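Long-range contacts in Lin2111 protein (Listeria innocua, PDB 3EDP), which is probably a DNA-binding transcription regulator of the GntR family, pairing a winged helix-turn-helix domain with a UTRA domain: residues G70-T78 and D100-K108; I163-Y172 and F209-Q220. All coordinates share one frame; numbering follows the deposited sequence.

How the interactions relate
Along the chain, both segments of interaction 1 come before those of interaction 2; their centres lie about 20 Å apart, and about 8 Å separates their nearest atoms. Both reach the six-stranded antiparallel sheet of the UTRA domain, at different places. Interaction 1 sets the chain leaving the GntR-family winged-helix region, strand 70-73 and the residues after it, against the outermost strand 99-108. Interaction 2 lays helix 163-167 and the loop behind it on the hairpin of strands 201-211 and 215-225, farther across the sheet. The first contact therefore joins the probable DNA-binding domain to the UTRA domain, while the second is internal packing of the UTRA domain, next to the second subunit.

Interaction 1: G70-T78 and D100-K108; sequences GLYVQPKLT and DIKDFYIRK
Pro75 lies over one face of the Phe104 ring, its CG 3.7 Å from the ring centroid and 8° off the normal, a CH-pi contact; Leu77 CD2 comes in at the edge, near the ring plane. Phe104 CG stands anti to its backbone N (chi1 -180°), which carries the ring under the proline. The flat amide of Gln74 meets backbone at both its oxygen and its nitrogen: Ile106 N donates to Gln74 OE1 (2.8 Å) almost straight, in the carbonyl plane and on a lone pair, while Gln74 NE2 donates a hydrogen bond to Ile106 O at 2.9 Å. Two bonds to one residue fix the rotation of this amide, and the bend at chi2 (-81°) is what folds it down onto the strand. A water bridges Pro75 O and Phe104 O. Leu77 CD2 packs on Ile101 CG2 at 3.7 Å; at the other end Ile106 CG1 touches Pro75 CD. The segments run nearly antiparallel, yet side chains and water make the join. Strand 63-66 pairs with 70-73 on one side, strand 124-134 pairs with 100-108 in the sheet, and Met85 of helix 79-86 packs on Leu77, Ile101 and Phe104.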
loop_
_atom_site.group_PDB
_atom_site.type_symbol
_atom_site.label_atom_id
_atom_site.label_comp_id
_atom_site.label_asym_id
_atom_site.label_seq_id
_atom_site.Cartn_x
_atom_site.Cartn_y
_atom_site.Cartn_z
ATOM N N GLY A 70 -9.267 -25.559 -20.122
ATOM C CA GLY A 70 -10.650 -25.338 -20.517
ATOM C C GLY A 70 -10.929 -24.036 -21.250
ATOM O O GLY A 70 -10.135 -23.582 -22.067
ATOM N N LEU A 71 -12.074 -23.437 -20.944
ATOM C CA LEU A 71 -12.561 -22.261 -21.651
ATOM C C LEU A 71 -13.129 -21.265 -20.648
ATOM O O LEU A 71 -13.964 -21.622 -19.817
ATOM C CB LEU A 71 -13.679 -22.651 -22.635
ATOM C CG LEU A 71 -13.434 -22.742 -24.142
ATOM C CD1 LEU A 71 -12.074 -23.334 -24.462
ATOM C CD2 LEU A 71 -14.551 -23.551 -24.796
ATOM N N TYR A 72 -12.699 -20.014 -20.759
ATOM C CA TYR A 72 -13.223 -18.938 -19.929
ATOM C C TYR A 72 -13.931 -17.912 -20.799
ATOM O O TYR A 72 -13.489 -17.605 -21.913
ATOM C CB TYR A 72 -12.091 -18.274 -19.138
ATOM C CG TYR A 72 -11.315 -19.235 -18.264
ATOM C CD1 TYR A 72 -11.657 -19.424 -16.934
ATOM C CD2 TYR A 72 -10.252 -19.965 -18.775
ATOM C CE1 TYR A 72 -10.956 -20.308 -16.132
ATOM C CE2 TYR A 72 -9.545 -20.853 -17.986
ATOM C CZ TYR A 72 -9.899 -21.021 -16.664
ATOM O OH TYR A 72 -9.198 -21.903 -15.871
ATOM N N VAL A 73 -15.045 -17.395 -20.298
ATOM C CA VAL A 73 -15.735 -16.311 -20.973
ATOM C C VAL A 73 -15.055 -14.999 -20.599
ATOM O O VAL A 73 -14.690 -14.788 -19.441
ATOM C CB VAL A 73 -17.224 -16.256 -20.576
ATOM C CG1 VAL A 73 -17.953 -15.197 -21.386
ATOM C CG2 VAL A 73 -17.868 -17.614 -20.777
ATOM N N GLN A 74 -14.858 -14.131 -21.582
ATOM C CA GLN A 74 -14.256 -12.833 -21.328
ATOM C C GLN A 74 -15.270 -11.937 -20.620
ATOM O O GLN A 74 -16.436 -11.893 -21.010
ATOM C CB GLN A 74 -13.791 -12.193 -22.641
ATOM C CG GLN A 74 -12.539 -12.824 -23.243
ATOM C CD GLN A 74 -11.260 -12.317 -22.593
ATOM O OE1 GLN A 74 -11.299 -11.652 -21.554
ATOM N NE2 GLN A 74 -10.116 -12.621 -23.210
ATOM N N PRO A 75 -14.831 -11.228 -19.565
ATOM C CA PRO A 75 -15.742 -10.303 -18.878
ATOM C C PRO A 75 -16.258 -9.222 -19.828
ATOM O O PRO A 75 -15.591 -8.866 -20.803
ATOM C CB PRO A 75 -14.868 -9.687 -17.774
ATOM C CG PRO A 75 -13.455 -9.969 -18.166
ATOM C CD PRO A 75 -13.467 -11.209 -19.006
ATOM N N LYS A 76 -17.449 -8.713 -19.548
ATOM C CA LYS A 76 -18.061 -7.683 -20.378
ATOM C C LYS A 76 -18.289 -6.402 -19.588
ATOM O O LYS A 76 -18.872 -6.425 -18.504
ATOM C CB LYS A 76 -19.392 -8.189 -20.942
ATOM C CG LYS A 76 -19.275 -8.887 -22.289
ATOM C CD LYS A 76 -19.562 -7.923 -23.434
ATOM C CE LYS A 76 -21.048 -7.573 -23.499
ATOM N NZ LYS A 76 -21.327 -6.456 -24.448
ATOM N N LEU A 77 -17.831 -5.282 -20.133
ATOM C CA LEU A 77 -18.058 -3.998 -19.487
ATOM C C LEU A 77 -19.409 -3.426 -19.900
ATOM O O LEU A 77 -19.489 -2.379 -20.553
ATOM C CB LEU A 77 -16.928 -3.015 -19.805
ATOM C CG LEU A 77 -15.554 -3.308 -19.194
ATOM C CD1 LEU A 77 -14.508 -2.378 -19.786
ATOM C CD2 LEU A 77 -15.576 -3.195 -17.660
ATOM N N THR A 78 -20.475 -4.121 -19.522
ATOM C CA THR A 78 -21.821 -3.629 -19.783
ATOM C C THR A 78 -22.100 -2.474 -18.840
ATOM O O THR A 78 -21.310 -2.196 -17.936
ATOM C CB THR A 78 -22.876 -4.713 -19.542
ATOM O OG1 THR A 78 -22.827 -5.129 -18.171
ATOM C CG2 THR A 78 -22.634 -5.916 -20.457
ATOM N N ASP A 100 -12.872 5.443 -14.008
ATOM C CA ASP A 100 -13.413 5.126 -15.324
ATOM C C ASP A 100 -12.664 3.945 -15.938
ATOM O O ASP A 100 -11.496 4.072 -16.317
ATOM C CB ASP A 100 -13.300 6.351 -16.236
ATOM C CG ASP A 100 -13.870 6.109 -17.626
ATOM O OD1 ASP A 100 -14.793 5.274 -17.767
ATOM O OD2 ASP A 100 -13.397 6.766 -18.582
ATOM N N ILE A 101 -13.335 2.798 -16.030
ATOM C CA ILE A 101 -12.701 1.589 -16.557
ATOM C C ILE A 101 -12.499 1.658 -18.069
ATOM O O ILE A 101 -13.425 1.947 -18.821
ATOM C CB ILE A 101 -13.498 0.318 -16.192
ATOM C CG1 ILE A 101 -13.721 0.244 -14.685
ATOM C CG2 ILE A 101 -12.772 -0.928 -16.670
ATOM C CD1 ILE A 101 -14.331 -1.062 -14.241
ATOM N N LYS A 102 -11.274 1.398 -18.508
ATOM C CA LYS A 102 -10.942 1.451 -19.922
ATOM C C LYS A 102 -10.882 0.051 -20.521
ATOM O O LYS A 102 -11.200 -0.148 -21.685
ATOM C CB LYS A 102 -9.581 2.129 -20.123
ATOM C CG LYS A 102 -9.419 3.464 -19.419
ATOM C CD LYS A 102 -9.921 4.624 -20.260
ATOM C CE LYS A 102 -11.384 4.909 -20.006
ATOM N NZ LYS A 102 -11.792 6.205 -20.615
ATOM N N ASP A 103 -10.449 -0.906 -19.716
ATOM C CA ASP A 103 -10.153 -2.247 -20.188
ATOM C C ASP A 103 -10.319 -3.241 -19.050
ATOM O O ASP A 103 -9.909 -2.975 -17.912
ATOM C CB ASP A 103 -8.708 -2.324 -20.685
ATOM C CG ASP A 103 -8.594 -2.139 -22.173
ATOM O OD1 ASP A 103 -9.436 -2.706 -22.903
ATOM O OD2 ASP A 103 -7.656 -1.436 -22.613
ATOM N N PHE A 104 -10.908 -4.389 -19.369
ATOM C CA PHE A 104 -11.003 -5.496 -18.430
ATOM C C PHE A 104 -11.048 -6.785 -19.244
ATOM O O PHE A 104 -12.031 -7.061 -19.926
ATOM C CB PHE A 104 -12.249 -5.339 -17.547
ATOM C CG PHE A 104 -12.434 -6.438 -16.529
ATOM C CD1 PHE A 104 -11.349 -7.135 -16.023
ATOM C CD2 PHE A 104 -13.702 -6.750 -16.054
ATOM C CE1 PHE A 104 -11.523 -8.140 -15.072
ATOM C CE2 PHE A 104 -13.885 -7.756 -15.113
ATOM C CZ PHE A 104 -12.792 -8.449 -14.617
ATOM N N TYR A 105 -9.976 -7.565 -19.199
ATOM C CA TYR A 105 -9.959 -8.808 -19.959
ATOM C C TYR A 105 -8.992 -9.840 -19.387
ATOM O O TYR A 105 -8.189 -9.541 -18.497
ATOM C CB TYR A 105 -9.642 -8.541 -21.436
ATOM C CG TYR A 105 -8.233 -8.032 -21.661
ATOM C CD1 TYR A 105 -7.247 -8.865 -22.170
ATOM C CD2 TYR A 105 -7.891 -6.727 -21.351
ATOM C CE1 TYR A 105 -5.960 -8.405 -22.375
ATOM C CE2 TYR A 105 -6.608 -6.255 -21.551
ATOM C CZ TYR A 105 -5.646 -7.099 -22.063
ATOM O OH TYR A 105 -4.365 -6.637 -22.267
ATOM N N ILE A 106 -9.104 -11.060 -19.901
ATOM C CA ILE A 106 -8.223 -12.154 -19.532
ATOM C C ILE A 106 -7.208 -12.373 -20.644
ATOM O O ILE A 106 -7.542 -12.284 -21.827
ATOM C CB ILE A 106 -9.025 -13.445 -19.343
ATOM C CG1 ILE A 106 -10.155 -13.223 -18.331
ATOM C CG2 ILE A 106 -8.110 -14.591 -18.948
ATOM C CD1 ILE A 106 -11.118 -14.387 -18.229
ATOM N N ARG A 107 -5.975 -12.673 -20.259
ATOM C CA ARG A 107 -4.886 -12.869 -21.201
ATOM C C ARG A 107 -3.873 -13.814 -20.562
ATOM O O ARG A 107 -3.901 -14.038 -19.352
ATOM C CB ARG A 107 -4.202 -11.531 -21.463
ATOM C CG ARG A 107 -3.825 -10.825 -20.146
ATOM C CD ARG A 107 -2.793 -9.714 -20.328
ATOM N NE ARG A 107 -1.432 -10.240 -20.363
ATOM C CZ ARG A 107 -0.352 -9.500 -20.606
ATOM N NH1 ARG A 107 -0.475 -8.199 -20.843
ATOM N NH2 ARG A 107 0.854 -10.060 -20.617
ATOM N N LYS A 108 -2.966 -14.352 -21.368
ATOM C CA LYS A 108 -1.868 -15.139 -20.822
ATOM C C LYS A 108 -0.945 -14.239 -20.018
ATOM O O LYS A 108 -0.843 -13.040 -20.283
ATOM C CB LYS A 108 -1.092 -15.845 -21.933
ATOM C CG LYS A 108 -1.693 -17.182 -22.342
ATOM C CD LYS A 108 -1.223 -17.619 -23.721
ATOM C CE LYS A 108 -1.893 -16.796 -24.812
ATOM N NZ LYS A 108 -1.845 -17.475 -26.139
HETATM O O HOH W 1 -13.072 -8.766 -21.866
#

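Interaction 2: I163-Y172 and F209-Q220; sequences IIELVNSGKY and FYAENDMPIAIQ
Ile163 opens the contact at the start of its helix, CG2 set 3.5 Å from Gln220 OE1, where the straight glutamine chain reaches out from the strand. One helical turn on, Val167 packs with both methyls: CG2 sits over the face of the Phe209 ring, 4.0 Å from its centroid and 10° off the normal, a CH-pi contact. Its other methyl, CG1, anti to the backbone N (chi1 170°), packs 3.7 Å from Phe209 CB and against Ala218 CB and Ile217 CD1. Leu166 O accepts from both Ser169 N and Ser169 OG, tying down the turn that leads to Tyr172. There a Met-aromatic contact forms: the selenium of selenomethionine Met215 lies over the ring centre, 3.5 Å from the centroid, with Lys171 CG on the opposite face. Tyr172 CB rests 3.7 Å from Ala211 CB. A classic beta bulge, Ile217 and Ala218 both facing Phe209, puts these two residues side by side toward the helix. The helix runs at 143° to strand 215-220, and Leu166 packs on Leu143 of strand 137-146. Helix 110-117 packs on Ile219, which points away from helix 163-167, and Leu177 of the second subunit meets Ile164.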
loop_
_atom_site.group_PDB
_atom_site.type_symbol
_atom_site.label_atom_id
_atom_site.label_comp_id
_atom_site.label_asym_id
_atom_site.label_seq_id
_atom_site.Cartn_x
_atom_site.Cartn_y
_atom_site.Cartn_z
ATOM N N ILE A 163 -8.713 -0.640 -3.761
ATOM C CA ILE A 163 -7.830 -1.638 -4.352
ATOM C C ILE A 163 -7.372 -2.691 -3.341
ATOM O O ILE A 163 -7.211 -3.865 -3.684
ATOM C CB ILE A 163 -6.588 -0.983 -5.006
ATOM C CG1 ILE A 163 -7.019 0.106 -5.991
ATOM C CG2 ILE A 163 -5.736 -2.037 -5.713
ATOM C CD1 ILE A 163 -7.944 -0.411 -7.097
ATOM N N ILE A 164 -7.154 -2.270 -2.097
ATOM C CA ILE A 164 -6.719 -3.194 -1.061
ATOM C C ILE A 164 -7.827 -4.199 -0.807
ATOM O O ILE A 164 -7.585 -5.409 -0.705
ATOM C CB ILE A 164 -6.385 -2.462 0.252
ATOM C CG1 ILE A 164 -5.162 -1.574 0.070
ATOM C CG2 ILE A 164 -6.135 -3.451 1.365
ATOM C CD1 ILE A 164 -4.791 -0.837 1.328
ATOM N N GLU A 165 -9.054 -3.702 -0.724
ATOM C CA GLU A 165 -10.189 -4.602 -0.569
ATOM C C GLU A 165 -10.240 -5.601 -1.729
ATOM O O GLU A 165 -10.392 -6.802 -1.516
ATOM C CB GLU A 165 -11.499 -3.828 -0.444
ATOM C CG GLU A 165 -12.723 -4.723 -0.368
ATOM C CD GLU A 165 -13.921 -4.017 0.246
ATOM O OE1 GLU A 165 -14.937 -4.683 0.516
ATOM O OE2 GLU A 165 -13.847 -2.791 0.461
ATOM N N LEU A 166 -10.070 -5.110 -2.954
ATOM C CA LEU A 166 -10.134 -5.982 -4.130
ATOM C C LEU A 166 -9.025 -7.042 -4.096
ATOM O O LEU A 166 -9.269 -8.226 -4.338
ATOM C CB LEU A 166 -10.032 -5.164 -5.426
ATOM C CG LEU A 166 -9.965 -5.987 -6.724
ATOM C CD1 LEU A 166 -11.229 -6.799 -6.886
ATOM C CD2 LEU A 166 -9.746 -5.108 -7.950
ATOM N N VAL A 167 -7.804 -6.609 -3.789
ATOM C CA VAL A 167 -6.662 -7.521 -3.754
ATOM C C VAL A 167 -6.828 -8.569 -2.655
ATOM O O VAL A 167 -6.351 -9.697 -2.768
ATOM C CB VAL A 167 -5.334 -6.767 -3.554
ATOM C CG1 VAL A 167 -4.218 -7.746 -3.281
ATOM C CG2 VAL A 167 -5.012 -5.924 -4.781
ATOM N N ASN A 168 -7.537 -8.187 -1.605
ATOM C CA ASN A 168 -7.763 -9.061 -0.466
ATOM C C ASN A 168 -8.923 -10.029 -0.691
ATOM O O ASN A 168 -9.199 -10.884 0.146
ATOM C CB ASN A 168 -8.054 -8.203 0.761
ATOM C CG ASN A 168 -7.799 -8.924 2.041
ATOM O OD1 ASN A 168 -8.599 -8.859 2.971
ATOM N ND2 ASN A 168 -6.683 -9.628 2.105
ATOM N N SER A 169 -9.602 -9.897 -1.825
ATOM C CA SER A 169 -10.882 -10.575 -2.016
ATOM C C SER A 169 -10.800 -11.952 -2.698
ATOM O O SER A 169 -11.821 -12.602 -2.917
ATOM C CB SER A 169 -11.840 -9.665 -2.801
ATOM O OG SER A 169 -11.586 -9.760 -4.191
ATOM N N GLY A 170 -9.599 -12.394 -3.047
ATOM C CA GLY A 170 -9.443 -13.676 -3.713
ATOM C C GLY A 170 -9.136 -14.817 -2.753
ATOM O O GLY A 170 -9.543 -14.801 -1.590
ATOM N N LYS A 171 -8.411 -15.812 -3.253
ATOM C CA LYS A 171 -8.066 -17.012 -2.492
ATOM C C LYS A 171 -7.251 -16.720 -1.224
ATOM O O LYS A 171 -7.496 -17.307 -0.176
ATOM C CB LYS A 171 -7.284 -17.964 -3.403
ATOM C CG LYS A 171 -7.103 -19.374 -2.884
ATOM C CD LYS A 171 -6.520 -20.260 -3.982
ATOM C CE LYS A 171 -6.101 -21.619 -3.449
ATOM N NZ LYS A 171 -5.379 -22.406 -4.487
ATOM N N TYR A 172 -6.283 -15.812 -1.327
ATOM C CA TYR A 172 -5.356 -15.545 -0.238
ATOM C C TYR A 172 -5.556 -14.169 0.375
ATOM O O TYR A 172 -6.106 -13.270 -0.248
ATOM C CB TYR A 172 -3.912 -15.679 -0.719
ATOM C CG TYR A 172 -3.553 -17.065 -1.178
ATOM C CD1 TYR A 172 -3.151 -18.036 -0.270
ATOM C CD2 TYR A 172 -3.616 -17.409 -2.524
ATOM C CE1 TYR A 172 -2.824 -19.316 -0.690
ATOM C CE2 TYR A 172 -3.291 -18.684 -2.954
ATOM C CZ TYR A 172 -2.896 -19.632 -2.034
ATOM O OH TYR A 172 -2.571 -20.899 -2.462
ATOM N N PHE A 209 1.629 -6.988 -4.411
ATOM C CA PHE A 209 0.940 -7.379 -3.187
ATOM C C PHE A 209 1.246 -8.849 -2.915
ATOM O O PHE A 209 1.138 -9.693 -3.815
ATOM C CB PHE A 209 -0.568 -7.177 -3.315
ATOM C CG PHE A 209 -0.995 -5.740 -3.530
ATOM C CD1 PHE A 209 -1.381 -4.949 -2.460
ATOM C CD2 PHE A 209 -1.041 -5.197 -4.803
ATOM C CE1 PHE A 209 -1.798 -3.635 -2.652
ATOM C CE2 PHE A 209 -1.454 -3.882 -5.006
ATOM C CZ PHE A 209 -1.831 -3.100 -3.928
ATOM N N TYR A 210 1.638 -9.150 -1.682
ATOM C CA TYR A 210 1.997 -10.511 -1.298
ATOM C C TYR A 210 1.042 -11.082 -0.268
ATOM O O TYR A 210 0.598 -10.373 0.636
ATOM C CB TYR A 210 3.403 -10.535 -0.686
ATOM C CG TYR A 210 4.523 -10.281 -1.666
ATOM C CD1 TYR A 210 5.172 -11.340 -2.286
ATOM C CD2 TYR A 210 4.940 -8.987 -1.965
ATOM C CE1 TYR A 210 6.198 -11.127 -3.176
ATOM C CE2 TYR A 210 5.980 -8.762 -2.859
ATOM C CZ TYR A 210 6.598 -9.840 -3.462
ATOM O OH TYR A 210 7.626 -9.649 -4.349
ATOM N N ALA A 211 0.738 -12.368 -0.416
ATOM C CA ALA A 211 0.222 -13.175 0.679
ATOM C C ALA A 211 1.423 -13.638 1.511
ATOM O O ALA A 211 2.565 -13.499 1.077
ATOM C CB ALA A 211 -0.550 -14.389 0.143
ATOM N N GLU A 212 1.164 -14.189 2.694
ATOM C CA GLU A 212 2.230 -14.726 3.540
ATOM C C GLU A 212 3.135 -15.695 2.782
ATOM O O GLU A 212 2.720 -16.312 1.797
ATOM C CB GLU A 212 1.650 -15.420 4.778
ATOM C CG GLU A 212 1.651 -14.551 6.024
ATOM C CD GLU A 212 1.213 -15.303 7.262
ATOM O OE1 GLU A 212 -0.009 -15.513 7.423
ATOM O OE2 GLU A 212 2.084 -15.668 8.083
ATOM N N ASN A 213 4.374 -15.818 3.249
ATOM C CA ASN A 213 5.344 -16.765 2.685
ATOM C C ASN A 213 5.792 -16.415 1.270
ATOM O O ASN A 213 5.995 -17.295 0.432
ATOM C CB ASN A 213 4.814 -18.205 2.737
ATOM C CG ASN A 213 5.924 -19.244 2.602
ATOM O OD1 ASN A 213 7.067 -19.012 3.004
ATOM N ND2 ASN A 213 5.585 -20.400 2.039
ATOM N N ASP A 214 5.927 -15.121 1.009
ATOM C CA ASP A 214 6.572 -14.640 -0.201
ATOM C C ASP A 214 5.798 -15.008 -1.467
ATOM O O ASP A 214 6.395 -15.288 -2.503
ATOM C CB ASP A 214 8.001 -15.185 -0.284
ATOM C CG ASP A 214 8.836 -14.465 -1.322
ATOM O OD1 ASP A 214 8.578 -13.264 -1.551
ATOM O OD2 ASP A 214 9.741 -15.095 -1.910
HETATM N N MSE A 215 4.473 -14.998 -1.380
HETATM C CA MSE A 215 3.637 -15.330 -2.532
HETATM C C MSE A 215 2.921 -14.103 -3.099
HETATM O O MSE A 215 1.970 -13.601 -2.497
HETATM C CB MSE A 215 2.601 -16.388 -2.165
HETATM C CG MSE A 215 1.672 -16.739 -3.326
HETATM SE SE MSE A 215 0.042 -17.593 -2.709
HETATM C CE MSE A 215 0.634 -19.446 -2.852
ATOM N N PRO A 216 3.372 -13.625 -4.268
ATOM C CA PRO A 216 2.739 -12.477 -4.929
ATOM C C PRO A 216 1.340 -12.869 -5.379
ATOM O O PRO A 216 1.167 -13.939 -5.956
ATOM C CB PRO A 216 3.630 -12.231 -6.153
ATOM C CG PRO A 216 4.875 -13.048 -5.924
ATOM C CD PRO A 216 4.439 -14.213 -5.093
ATOM N N ILE A 217 0.354 -12.028 -5.100
ATOM C CA ILE A 217 -1.019 -12.322 -5.485
ATOM C C ILE A 217 -1.574 -11.273 -6.437
ATOM O O ILE A 217 -2.574 -11.515 -7.120
ATOM C CB ILE A 217 -1.951 -12.445 -4.253
ATOM C CG1 ILE A 217 -1.993 -11.128 -3.477
ATOM C CG2 ILE A 217 -1.504 -13.604 -3.352
ATOM C CD1 ILE A 217 -2.905 -11.167 -2.253
ATOM N N ALA A 218 -0.926 -10.114 -6.498
ATOM C CA ALA A 218 -1.410 -9.044 -7.369
ATOM C C ALA A 218 -0.330 -8.018 -7.692
ATOM O O ALA A 218 0.602 -7.812 -6.918
ATOM C CB ALA A 218 -2.621 -8.359 -6.749
ATOM N N ILE A 219 -0.461 -7.381 -8.848
ATOM C CA ILE A 219 0.439 -6.308 -9.240
ATOM C C ILE A 219 -0.367 -5.103 -9.672
ATOM O O ILE A 219 -1.378 -5.243 -10.373
ATOM C CB ILE A 219 1.318 -6.713 -10.436
ATOM C CG1 ILE A 219 2.198 -7.907 -10.081
ATOM C CG2 ILE A 219 2.173 -5.536 -10.879
ATOM C CD1 ILE A 219 2.870 -8.519 -11.281
ATOM N N GLN A 220 0.089 -3.922 -9.271
ATOM C CA GLN A 220 -0.519 -2.667 -9.709
ATOM C C GLN A 220 0.537 -1.688 -10.198
ATOM O O GLN A 220 1.605 -1.561 -9.599
ATOM C CB GLN A 220 -1.295 -2.028 -8.565
ATOM C CG GLN A 220 -1.983 -0.714 -8.928
ATOM C CD GLN A 220 -2.843 -0.202 -7.775
ATOM O OE1 GLN A 220 -2.648 -0.600 -6.631
ATOM N NE2 GLN A 220 -3.809 0.658 -8.079
#